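PDB 7CSW: HTH cro/C1-type domain-containing protein from Pseudomonas aeruginosa PAO1, which probably binds DNA through a Cro/C1-type helix-turn-helix domain. Local coordinates for residues I14-F19 against D43-Q48. Sequence-based numbering, arbitrary orientation.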
loop_
_atom_site.group_PDB
_atom_site.type_symbol
_atom_site.label_atom_id
_atom_site.label_comp_id
_atom_site.label_asym_id
_atom_site.label_seq_id
_atom_site.Cartn_x
_atom_site.Cartn_y
_atom_site.Cartn_z
ATOM N N ILE A 14 0.887 15.727 -4.507
ATOM C CA ILE A 14 0.368 16.357 -3.292
ATOM C C ILE A 14 1.505 16.866 -2.426
ATOM O O ILE A 14 1.488 18.011 -1.949
ATOM C CB ILE A 14 -0.531 15.378 -2.513
ATOM C CG1 ILE A 14 -1.896 15.255 -3.178
ATOM C CG2 ILE A 14 -0.739 15.869 -1.092
ATOM C CD1 ILE A 14 -1.963 14.252 -4.263
ATOM N N LEU A 15 2.530 16.029 -2.211
ATOM C CA LEU A 15 3.688 16.448 -1.430
ATOM C C LEU A 15 4.270 17.744 -1.973
ATOM O O LEU A 15 4.481 18.700 -1.224
ATOM C CB LEU A 15 4.762 15.356 -1.426
ATOM C CG LEU A 15 6.067 15.712 -0.702
ATOM C CD1 LEU A 15 5.791 16.279 0.692
ATOM C CD2 LEU A 15 6.964 14.490 -0.603
ATOM N N ARG A 16 4.511 17.796 -3.282
ATOM C CA ARG A 16 5.082 19.001 -3.883
ATOM C C ARG A 16 4.108 20.171 -3.817
ATOM O O ARG A 16 4.457 21.247 -3.324
ATOM C CB ARG A 16 5.489 18.722 -5.330
ATOM C CG ARG A 16 5.939 19.943 -6.107
ATOM C CD ARG A 16 6.362 19.559 -7.517
ATOM N NE ARG A 16 5.376 18.695 -8.164
ATOM C CZ ARG A 16 4.337 19.136 -8.865
ATOM N NH1 ARG A 16 4.147 20.443 -9.021
ATOM N NH2 ARG A 16 3.488 18.266 -9.412
ATOM N N ASP A 17 2.873 19.978 -4.291
ATOM C CA ASP A 17 1.964 21.117 -4.429
ATOM C C ASP A 17 1.333 21.524 -3.103
ATOM O O ASP A 17 1.228 22.723 -2.807
ATOM C CB ASP A 17 0.881 20.811 -5.462
ATOM C CG ASP A 17 1.440 20.691 -6.867
ATOM O OD1 ASP A 17 2.628 21.040 -7.070
ATOM O OD2 ASP A 17 0.696 20.257 -7.770
ATOM N N GLU A 18 0.917 20.551 -2.289
ATOM C CA GLU A 18 0.181 20.850 -1.065
ATOM C C GLU A 18 1.082 21.182 0.118
ATOM O O GLU A 18 0.606 21.777 1.093
ATOM C CB GLU A 18 -0.712 19.664 -0.680
ATOM C CG GLU A 18 -1.930 19.470 -1.552
ATOM C CD GLU A 18 -2.671 20.763 -1.784
ATOM O OE1 GLU A 18 -2.656 21.261 -2.932
ATOM O OE2 GLU A 18 -3.255 21.288 -0.811
ATOM N N PHE A 19 2.361 20.808 0.078
ATOM C CA PHE A 19 3.178 20.970 1.277
ATOM C C PHE A 19 4.477 21.701 0.978
ATOM O O PHE A 19 4.730 22.777 1.534
ATOM C CB PHE A 19 3.446 19.603 1.925
ATOM C CG PHE A 19 2.212 18.970 2.514
ATOM C CD1 PHE A 19 1.912 19.120 3.855
ATOM C CD2 PHE A 19 1.335 18.256 1.716
ATOM C CE1 PHE A 19 0.762 18.554 4.395
ATOM C CE2 PHE A 19 0.184 17.692 2.248
ATOM C CZ PHE A 19 -0.100 17.838 3.592
ATOM N N ASP A 43 12.937 11.825 -5.609
ATOM C CA ASP A 43 12.305 10.812 -6.448
ATOM C C ASP A 43 10.791 10.773 -6.238
ATOM O O ASP A 43 10.034 10.518 -7.183
ATOM C CB ASP A 43 12.928 9.447 -6.163
ATOM C CG ASP A 43 14.355 9.335 -6.695
ATOM O OD1 ASP A 43 14.748 10.175 -7.536
ATOM O OD2 ASP A 43 15.079 8.416 -6.265
ATOM N N ILE A 44 10.334 11.003 -5.002
ATOM C CA ILE A 44 8.896 11.088 -4.738
ATOM C C ILE A 44 8.294 12.282 -5.464
ATOM O O ILE A 44 7.269 12.166 -6.143
ATOM C CB ILE A 44 8.638 11.153 -3.221
ATOM C CG1 ILE A 44 9.012 9.821 -2.559
ATOM C CG2 ILE A 44 7.172 11.484 -2.916
ATOM C CD1 ILE A 44 8.917 9.842 -1.058
ATOM N N VAL A 45 8.929 13.454 -5.341
ATOM C CA VAL A 45 8.379 14.669 -5.944
ATOM C C VAL A 45 8.378 14.588 -7.469
ATOM O O VAL A 45 7.477 15.134 -8.123
ATOM C CB VAL A 45 9.147 15.909 -5.446
ATOM C CG1 VAL A 45 8.729 17.153 -6.210
ATOM C CG2 VAL A 45 8.917 16.104 -3.945
ATOM N N ARG A 46 9.367 13.919 -8.065
ATOM C CA ARG A 46 9.359 13.677 -9.503
ATOM C C ARG A 46 8.392 12.566 -9.902
ATOM O O ARG A 46 8.360 12.182 -11.077
ATOM C CB ARG A 46 10.770 13.324 -9.997
ATOM C CG ARG A 46 11.814 14.458 -9.913
ATOM C CD ARG A 46 13.107 14.122 -10.707
ATOM N NE ARG A 46 12.896 13.118 -11.754
ATOM C CZ ARG A 46 13.186 11.819 -11.633
ATOM N NH1 ARG A 46 13.712 11.356 -10.505
ATOM N NH2 ARG A 46 12.944 10.977 -12.635
ATOM N N GLU A 47 7.630 12.025 -8.949
ATOM C CA GLU A 47 6.663 10.953 -9.211
ATOM C C GLU A 47 7.327 9.730 -9.838
ATOM O O GLU A 47 6.749 9.061 -10.699
ATOM C CB GLU A 47 5.502 11.462 -10.074
ATOM C CG GLU A 47 4.908 12.752 -9.526
ATOM C CD GLU A 47 3.744 13.280 -10.345
ATOM O OE1 GLU A 47 3.475 14.500 -10.268
ATOM O OE2 GLU A 47 3.097 12.482 -11.055
ATOM N N GLN A 48 8.536 9.405 -9.370
ATOM C CA GLN A 48 9.234 8.196 -9.784
ATOM C C GLN A 48 9.389 7.180 -8.661
ATOM O O GLN A 48 9.888 6.074 -8.902
ATOM C CB GLN A 48 10.610 8.550 -10.362
ATOM C CG GLN A 48 10.514 9.077 -11.796
ATOM C CD GLN A 48 10.189 7.976 -12.819
ATOM O OE1 GLN A 48 9.355 8.166 -13.712
ATOM N NE2 GLN A 48 10.859 6.830 -12.699
#
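Arg16 and Val45 bring the two backbones together, their CA atoms 5.8 Å apart, where helix 11-23 passes the C-terminal end of helix 38-45. In this Cro/C1-type domain, helices 27-34 and 38-45 form the helix-turn-helix, and the second of them is probably the recognition helix; the contact joins its last turn to the first helix of the domain, and the nearest atom of the contact lies about 5 Å from the bound nucleic acid. A Schellman motif closes that last turn: Gln48 N bonds to Asp43 O and Glu47 N to Ile44 O, while Glu47 takes a positive phi of 57°. Between Leu15 and the side chains of helix 38-45 the contact is methyl on methyl. Leu15 reaches across with CD2, which lies 3.8 Å from Ile44 CG2 and, more loosely, 4.2 Å from Val45 CG2. Beyond these segments, Phe63 and Trp70 also pack on Leu15 and Met55 on Ile44, so that the Leu15-Ile44 pair is buried among the helices of the domain. The other Val45 methyl, CG1, sits against the aliphatic stem of Arg16, 3.6 Å from its CD, the two side chains crossing at about a right angle. Arg16 runs straight out to CD and then bends at chi3 (48°), which carries the guanidinium past the valine to the more polar side. There its NH1 pairs with Asp17 OD1 of the same helix, whereas NH2 faces Glu47, so one cation lies between two carboxylates and probably eases their mutual repulsion. Glu47 extends its chain beyond CG to present OE1 at the guanidinium edge, the two flat groups only 13° from coplanar, yet NH2 to OE1 is 3.9 Å, a long salt bridge.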